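Local coordinates for protein 4-hydroxy-tetrahydrodipicolinate synthase (Methylacidiphilum fumariolicum SolV, PDB 6T3T) that probably condenses pyruvate with aspartate beta-semialdehyde to 4-hydroxy-tetrahydrodipicolinate, a step of lysine biosynthesis by the diaminopimelate route, at residues Gly17-Glu25 and Glu55-Ile66; Leu210-Leu218 and Thr289-Trp300. One frame throughout, in Å; residues are numbered along the deposited sequence.

Contact 1 (Gly17-Glu25 and Glu55-Ile66)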
# COMPACT_ATOMS: atom_id res chain seq x y z
N GLY A 17 -10.88 32.36 18.78
CA GLY A 17 -9.62 32.50 18.09
C GLY A 17 -8.41 32.55 18.97
O GLY A 17 -7.30 32.76 18.47
N GLN A 18 -8.55 32.28 20.26
CA GLN A 18 -7.38 32.36 21.14
C GLN A 18 -7.41 31.15 22.06
O GLN A 18 -8.42 30.44 22.14
CB GLN A 18 -7.42 33.68 21.92
CG GLN A 18 -7.39 34.90 20.98
CD GLN A 18 -7.90 36.19 21.62
OE1 GLN A 18 -8.12 36.28 22.84
NE2 GLN A 18 -8.09 37.23 20.79
N ILE A 19 -6.28 30.92 22.74
CA ILE A 19 -6.20 29.85 23.73
C ILE A 19 -7.25 30.08 24.81
O ILE A 19 -7.39 31.19 25.33
CB ILE A 19 -4.79 29.76 24.32
CG1 ILE A 19 -3.77 29.38 23.25
CG2 ILE A 19 -4.73 28.76 25.47
CD1 ILE A 19 -2.32 29.57 23.71
N ASP A 20 -8.03 29.04 25.10
CA ASP A 20 -9.04 29.07 26.15
C ASP A 20 -8.39 28.60 27.46
O ASP A 20 -8.22 27.40 27.70
CB ASP A 20 -10.23 28.19 25.76
CG ASP A 20 -11.38 28.28 26.75
OD1 ASP A 20 -11.18 28.76 27.90
OD2 ASP A 20 -12.50 27.86 26.39
N ARG A 21 -8.03 29.56 28.32
CA ARG A 21 -7.24 29.23 29.50
C ARG A 21 -8.06 28.50 30.55
O ARG A 21 -7.57 27.57 31.20
CB ARG A 21 -6.64 30.49 30.13
CG ARG A 21 -5.67 31.22 29.24
CD ARG A 21 -4.89 32.29 29.99
NE ARG A 21 -4.02 32.99 29.05
CZ ARG A 21 -2.99 33.76 29.39
NH1 ARG A 21 -2.68 33.94 30.68
NH2 ARG A 21 -2.28 34.35 28.44
N LYS A 22 -9.31 28.91 30.73
CA LYS A 22 -10.18 28.23 31.67
C LYS A 22 -10.43 26.78 31.25
O LYS A 22 -10.38 25.86 32.08
CB LYS A 22 -11.49 29.00 31.82
CG LYS A 22 -12.42 28.41 32.88
CD LYS A 22 -11.81 28.49 34.28
CE LYS A 22 -12.07 27.22 35.11
NZ LYS A 22 -11.06 26.15 34.80
N ALA A 23 -10.70 26.55 29.96
CA ALA A 23 -10.92 25.19 29.48
C ALA A 23 -9.67 24.35 29.66
O ALA A 23 -9.74 23.17 30.02
CB ALA A 23 -11.35 25.21 28.02
N LEU A 24 -8.51 24.94 29.40
CA LEU A 24 -7.25 24.22 29.57
C LEU A 24 -7.05 23.83 31.03
O LEU A 24 -6.66 22.69 31.33
CB LEU A 24 -6.09 25.09 29.08
CG LEU A 24 -4.69 24.49 29.14
CD1 LEU A 24 -4.59 23.19 28.36
CD2 LEU A 24 -3.68 25.50 28.65
N GLU A 25 -7.28 24.77 31.95
CA GLU A 25 -7.16 24.46 33.37
C GLU A 25 -8.11 23.34 33.75
O GLU A 25 -7.74 22.42 34.49
CB GLU A 25 -7.43 25.71 34.21
CG GLU A 25 -6.42 26.82 34.01
CD GLU A 25 -6.89 28.18 34.52
OE1 GLU A 25 -7.98 28.28 35.13
OE2 GLU A 25 -6.15 29.17 34.31
N GLU A 55 1.88 31.28 20.37
CA GLU A 55 0.86 30.41 20.91
C GLU A 55 1.46 29.06 21.31
O GLU A 55 1.13 28.52 22.37
CB GLU A 55 -0.27 30.22 19.91
CG GLU A 55 -1.29 31.31 19.98
CD GLU A 55 -2.27 31.25 18.85
OE1 GLU A 55 -1.87 30.86 17.74
OE2 GLU A 55 -3.45 31.56 19.07
N HIS A 56 2.36 28.50 20.48
CA HIS A 56 3.05 27.25 20.81
C HIS A 56 3.78 27.35 22.14
O HIS A 56 3.70 26.45 22.99
CB HIS A 56 4.05 26.90 19.70
CG HIS A 56 4.52 25.47 19.72
ND1 HIS A 56 4.35 24.62 18.64
CD2 HIS A 56 5.17 24.75 20.66
CE1 HIS A 56 4.88 23.44 18.93
NE2 HIS A 56 5.38 23.50 20.15
N ILE A 57 4.52 28.44 22.34
CA ILE A 57 5.26 28.64 23.57
C ILE A 57 4.29 28.82 24.73
O ILE A 57 4.49 28.25 25.81
CB ILE A 57 6.21 29.84 23.44
CG1 ILE A 57 7.20 29.60 22.30
CG2 ILE A 57 6.96 30.08 24.74
CD1 ILE A 57 7.82 28.25 22.32
N GLU A 58 3.21 29.58 24.52
CA GLU A 58 2.27 29.88 25.60
C GLU A 58 1.50 28.64 26.08
O GLU A 58 1.24 28.51 27.28
CB GLU A 58 1.28 30.96 25.16
CG GLU A 58 0.43 31.49 26.31
CD GLU A 58 1.26 32.18 27.40
OE1 GLU A 58 2.40 32.64 27.11
OE2 GLU A 58 0.78 32.27 28.54
N LEU A 59 1.11 27.76 25.18
CA LEU A 59 0.40 26.55 25.62
C LEU A 59 1.31 25.69 26.48
O LEU A 59 0.87 25.16 27.52
CB LEU A 59 -0.10 25.75 24.41
CG LEU A 59 -1.51 26.05 23.90
CD1 LEU A 59 -1.63 25.71 22.43
CD2 LEU A 59 -2.59 25.28 24.71
N VAL A 60 2.59 25.60 26.11
CA VAL A 60 3.51 24.81 26.92
C VAL A 60 3.73 25.47 28.28
O VAL A 60 3.74 24.79 29.31
CB VAL A 60 4.83 24.60 26.18
CG1 VAL A 60 5.85 23.87 27.09
CG2 VAL A 60 4.56 23.83 24.93
N ARG A 61 3.84 26.79 28.29
CA ARG A 61 4.04 27.50 29.55
C ARG A 61 2.82 27.37 30.45
O ARG A 61 2.95 27.14 31.66
CB ARG A 61 4.36 28.97 29.30
CG ARG A 61 4.94 29.68 30.51
CD ARG A 61 5.71 30.90 30.06
NE ARG A 61 5.09 31.44 28.87
CZ ARG A 61 5.76 31.96 27.84
NH1 ARG A 61 7.10 31.98 27.85
NH2 ARG A 61 5.08 32.43 26.80
N LEU A 62 1.62 27.56 29.88
CA LEU A 62 0.40 27.44 30.67
C LEU A 62 0.26 26.06 31.27
O LEU A 62 -0.12 25.91 32.44
CB LEU A 62 -0.82 27.72 29.81
CG LEU A 62 -1.09 29.18 29.53
CD1 LEU A 62 -2.01 29.27 28.32
CD2 LEU A 62 -1.69 29.83 30.77
N THR A 63 0.54 25.03 30.47
CA THR A 63 0.50 23.66 30.95
C THR A 63 1.46 23.47 32.12
O THR A 63 1.08 22.91 33.15
CB THR A 63 0.81 22.68 29.82
OG1 THR A 63 -0.12 22.86 28.74
CG2 THR A 63 0.73 21.23 30.31
N ALA A 64 2.69 23.97 32.00
CA ALA A 64 3.64 23.84 33.10
C ALA A 64 3.16 24.60 34.31
O ALA A 64 3.22 24.09 35.43
CB ALA A 64 5.04 24.33 32.70
N GLU A 65 2.66 25.83 34.11
CA GLU A 65 2.19 26.61 35.25
C GLU A 65 1.03 25.94 35.95
O GLU A 65 1.03 25.84 37.18
CB GLU A 65 1.78 28.01 34.80
CG GLU A 65 2.97 28.89 34.60
CD GLU A 65 2.63 30.06 33.75
OE1 GLU A 65 3.57 30.76 33.33
OE2 GLU A 65 1.42 30.29 33.52
N ILE A 66 0.04 25.44 35.18
CA ILE A 66 -1.14 24.81 35.79
C ILE A 66 -0.76 23.52 36.50
O ILE A 66 -1.12 23.32 37.66
CB ILE A 66 -2.23 24.55 34.72
CG1 ILE A 66 -2.88 25.87 34.28
CG2 ILE A 66 -3.28 23.59 35.25
CD1 ILE A 66 -3.24 25.88 32.78
O HOH W 1 -4.42 34.20 17.58
O HOH W 2 -4.04 32.61 21.81
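I19 pushes its CD1 against helix 53-67, where CD1 meets L59 CG at 3.6 Å and lies 3.8 Å from the backbone O of E55. With CG1 beside the backbone N (chi1 -64°), CG2 is left to reach L62 CD1 at 4.0 Å, and it also borders L59. Cut back to alanine, this position would probably leave a gap between L59 and L62, and both would lose apolar contacts. In the helix that follows, L24 sets CD2 against L62 CB (3.8 Å) and against the CD2 of L59, while E25 lays its CG across I66 CD1 at 3.5 Å. L62 CD2 and E58 OE2 sit over one face of the R21 guanidinium. R21 NH2 is 3.7 Å from E58 OE2, a long salt bridge in which no N-H points at the oxygen. R61 NH2 holds the other oxygen, E58 OE1, at 2.7 Å. Further out, water joins I19 N to E55 OE2, and R268 pairs with E55 OE1. D20 caps helix 21-32 through A23 N. Helices 21-32 and 53-67 are successive outer helices of a TIM barrel; their segments 21-25 and 55-66 cross at -48°. Direct adhesion is mainly apolar, and the polar links are water bridges and a long salt bridge.

Contact 2 (Leu210-Leu218 and Thr289-Trp300)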
# COMPACT_ATOMS: atom_id res chain seq x y z
N LEU A 210 -10.92 12.17 27.13
CA LEU A 210 -12.31 11.97 27.48
C LEU A 210 -12.47 11.06 28.68
O LEU A 210 -13.25 11.38 29.58
CB LEU A 210 -13.05 11.36 26.29
CG LEU A 210 -13.29 12.23 25.05
CD1 LEU A 210 -13.69 11.33 23.88
CD2 LEU A 210 -14.38 13.32 25.31
N PHE A 211 -11.71 9.96 28.71
CA PHE A 211 -11.85 8.92 29.73
C PHE A 211 -10.48 8.62 30.31
O PHE A 211 -9.91 7.54 30.10
CB PHE A 211 -12.51 7.66 29.14
CG PHE A 211 -13.88 7.91 28.59
CD1 PHE A 211 -14.96 8.07 29.44
CD2 PHE A 211 -14.08 8.01 27.22
CE1 PHE A 211 -16.24 8.31 28.94
CE2 PHE A 211 -15.36 8.28 26.69
CZ PHE A 211 -16.46 8.41 27.57
N PRO A 212 -9.91 9.57 31.07
CA PRO A 212 -8.56 9.36 31.63
C PRO A 212 -8.45 8.16 32.57
O PRO A 212 -7.52 7.37 32.44
CB PRO A 212 -8.29 10.69 32.38
CG PRO A 212 -9.63 11.26 32.66
CD PRO A 212 -10.47 10.88 31.45
N ARG A 213 -9.37 8.00 33.51
CA ARG A 213 -9.25 6.86 34.42
C ARG A 213 -9.37 5.51 33.72
O ARG A 213 -8.54 4.63 34.01
CB ARG A 213 -10.28 6.94 35.54
CG ARG A 213 -9.76 7.35 36.88
CD ARG A 213 -10.79 7.08 37.97
NE ARG A 213 -10.15 6.67 39.20
CZ ARG A 213 -9.94 7.49 40.22
NH1 ARG A 213 -9.34 7.05 41.30
NH2 ARG A 213 -10.34 8.75 40.14
N PRO A 214 -10.38 5.25 32.87
CA PRO A 214 -10.43 3.94 32.19
C PRO A 214 -9.23 3.65 31.29
O PRO A 214 -8.76 2.51 31.24
CB PRO A 214 -11.75 4.03 31.41
CG PRO A 214 -12.58 4.98 32.20
CD PRO A 214 -11.58 6.05 32.57
N VAL A 215 -8.76 4.63 30.52
CA VAL A 215 -7.63 4.40 29.62
C VAL A 215 -6.37 4.09 30.42
O VAL A 215 -5.61 3.18 30.08
CB VAL A 215 -7.41 5.61 28.69
CG1 VAL A 215 -6.06 5.52 28.01
CG2 VAL A 215 -8.52 5.69 27.65
N SER A 216 -6.10 4.89 31.46
CA SER A 216 -4.95 4.62 32.32
C SER A 216 -5.11 3.31 33.09
O SER A 216 -4.11 2.62 33.36
CB SER A 216 -4.74 5.81 33.27
OG SER A 216 -5.72 5.84 34.28
N ALA A 217 -6.34 2.95 33.48
CA ALA A 217 -6.54 1.65 34.12
C ALA A 217 -6.23 0.51 33.15
O ALA A 217 -5.65 -0.51 33.55
CB ALA A 217 -7.97 1.52 34.63
N LEU A 218 -6.56 0.70 31.88
CA LEU A 218 -6.26 -0.33 30.89
C LEU A 218 -4.78 -0.68 30.92
O LEU A 218 -4.40 -1.87 30.94
CB LEU A 218 -6.70 0.13 29.50
CG LEU A 218 -6.79 -0.90 28.36
CD1 LEU A 218 -7.78 -0.47 27.28
CD2 LEU A 218 -5.45 -1.08 27.72
N THR A 289 -20.51 4.15 25.07
CA THR A 289 -19.28 3.92 25.83
C THR A 289 -19.45 4.27 27.30
O THR A 289 -18.94 3.57 28.19
CB THR A 289 -18.16 4.74 25.22
OG1 THR A 289 -17.99 4.32 23.86
CG2 THR A 289 -16.84 4.54 26.00
N LYS A 290 -20.14 5.38 27.57
CA LYS A 290 -20.33 5.81 28.95
C LYS A 290 -21.08 4.77 29.75
O LYS A 290 -20.67 4.40 30.86
CB LYS A 290 -21.08 7.13 28.97
CG LYS A 290 -20.29 8.25 28.37
CD LYS A 290 -20.87 9.58 28.75
CE LYS A 290 -20.27 10.67 27.84
NZ LYS A 290 -20.65 12.05 28.24
N GLU A 291 -22.19 4.26 29.18
CA GLU A 291 -22.96 3.25 29.88
C GLU A 291 -22.17 1.95 30.00
O GLU A 291 -22.19 1.32 31.07
CB GLU A 291 -24.32 3.04 29.21
CG GLU A 291 -24.98 1.78 29.73
CD GLU A 291 -25.27 1.84 31.25
OE1 GLU A 291 -25.97 0.92 31.75
OE2 GLU A 291 -24.84 2.81 31.95
N LYS A 292 -21.45 1.54 28.96
CA LYS A 292 -20.69 0.29 29.06
C LYS A 292 -19.58 0.40 30.11
O LYS A 292 -19.34 -0.55 30.87
CB LYS A 292 -20.09 -0.08 27.71
CG LYS A 292 -21.10 -0.46 26.59
CD LYS A 292 -20.33 -0.58 25.28
CE LYS A 292 -21.15 -1.25 24.16
NZ LYS A 292 -20.31 -1.49 22.93
N LEU A 293 -18.89 1.55 30.16
CA LEU A 293 -17.87 1.77 31.18
C LEU A 293 -18.46 1.70 32.59
O LEU A 293 -17.82 1.20 33.53
CB LEU A 293 -17.21 3.13 30.96
CG LEU A 293 -16.15 3.14 29.87
CD1 LEU A 293 -15.70 4.54 29.57
CD2 LEU A 293 -14.96 2.28 30.32
N ALA A 294 -19.69 2.21 32.77
CA ALA A 294 -20.33 2.16 34.08
C ALA A 294 -20.57 0.71 34.51
O ALA A 294 -20.42 0.38 35.69
CB ALA A 294 -21.63 2.95 34.08
N LYS A 295 -20.82 -0.18 33.56
CA LYS A 295 -21.08 -1.58 33.88
C LYS A 295 -19.81 -2.35 34.21
O LYS A 295 -19.91 -3.44 34.78
CB LYS A 295 -21.80 -2.27 32.71
CG LYS A 295 -23.21 -1.72 32.48
CD LYS A 295 -23.77 -2.11 31.11
CE LYS A 295 -24.00 -3.60 30.97
NZ LYS A 295 -24.96 -3.89 29.87
N VAL A 296 -18.64 -1.82 33.86
CA VAL A 296 -17.39 -2.48 34.24
C VAL A 296 -16.60 -1.54 35.14
O VAL A 296 -15.36 -1.55 35.12
CB VAL A 296 -16.55 -2.94 33.03
CG1 VAL A 296 -17.27 -4.06 32.27
CG2 VAL A 296 -16.20 -1.78 32.10
N GLU A 297 -17.31 -0.75 35.95
CA GLU A 297 -16.66 0.26 36.77
C GLU A 297 -15.66 -0.35 37.74
O GLU A 297 -14.64 0.28 38.04
CB GLU A 297 -17.70 1.08 37.54
CG GLU A 297 -17.10 1.99 38.57
CD GLU A 297 -18.01 3.16 38.95
OE1 GLU A 297 -19.06 3.33 38.29
OE2 GLU A 297 -17.66 3.92 39.90
N HIS A 298 -15.87 -1.60 38.16
CA HIS A 298 -14.93 -2.23 39.07
C HIS A 298 -13.55 -2.42 38.45
O HIS A 298 -12.58 -2.63 39.18
CB HIS A 298 -15.48 -3.58 39.55
CG HIS A 298 -15.50 -4.65 38.49
ND1 HIS A 298 -16.39 -4.65 37.43
CD2 HIS A 298 -14.76 -5.78 38.34
CE1 HIS A 298 -16.18 -5.71 36.67
NE2 HIS A 298 -15.20 -6.42 37.21
N LEU A 299 -13.44 -2.34 37.12
CA LEU A 299 -12.14 -2.51 36.46
C LEU A 299 -11.29 -1.24 36.50
O LEU A 299 -10.06 -1.32 36.42
CB LEU A 299 -12.32 -2.95 35.01
CG LEU A 299 -13.11 -4.23 34.74
CD1 LEU A 299 -13.31 -4.46 33.23
CD2 LEU A 299 -12.42 -5.44 35.40
N TRP A 300 -11.89 -0.06 36.60
CA TRP A 300 -11.10 1.16 36.41
C TRP A 300 -11.25 2.22 37.49
O TRP A 300 -10.40 3.12 37.54
CB TRP A 300 -11.43 1.81 35.05
CG TRP A 300 -12.91 2.05 34.80
CD1 TRP A 300 -13.78 1.23 34.14
CD2 TRP A 300 -13.66 3.19 35.20
NE1 TRP A 300 -15.03 1.80 34.11
CE2 TRP A 300 -14.98 3.00 34.75
CE3 TRP A 300 -13.34 4.37 35.89
CZ2 TRP A 300 -15.99 3.95 34.97
CZ3 TRP A 300 -14.34 5.31 36.11
CH2 TRP A 300 -15.66 5.09 35.65
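The indole of W300 lies between P214 and its own chain: P214 CG covers one face, 3.9 Å from the centroid of the five-membered ring and 22° off its normal, a CH-pi contact, while E297 CA lies over the opposite face. The edge is occupied too. W300 NE1 donates to L293 O at 2.9 Å, with the oxygen close to the indole plane; the N-H arrives from above the carbonyl plane, on the opposite face from V296 N. This bond ties the indole back to the last turn of helix 276-295 and helps fix its rotation. CG of W300 stands between the backbone N and the carbonyl carbon (chi1 53°), the crowded position, which turns the ring back toward L293. The F211 ring takes L293 CD1 over one face as a second CH-pi contact, 4.0 Å from the centroid, and K290 CG at its edge, 3.9 Å from F211 CZ. L293 bridges F211 and P214, its other methyl, CD2, reaching P214 CB at 3.8 Å. Beyond the rings, A217 CB packs on W300 CB at 3.5 Å. W300 O lies at the edge of the R213 guanidinium, 3.9 Å from the buried NE, which has no hydrogen-bond partner; R213 NH2 bonds N34 instead. The contact packs the start of helix 212-223, which follows the last barrel strand, against the C-terminal helix 276-295 and its tail. Helix 227-243 adds L240 against F211 and L233 against W300, and V215 and S216 touch T6 of strand 5-9.

Contact 1 closes along the chain before contact 2 opens. Their centres are about 28 Å apart and their nearest atoms about 11 Å, so they do not touch. Contact 1 lies wholly in the shell of helices around the eight-stranded parallel TIM barrel: it joins helices 21-32 and 53-67, which follow the first and second barrel strands, 5-9 and 38-40. Contact 2 leads out of that shell, packing helix 212-223, which follows the last strand, 202-205, against helix 276-295 of the C-terminal helical region. Contact 1 thus packs the first two shell helices together, and contact 2 fastens the C-terminal helices to the helix after the last strand.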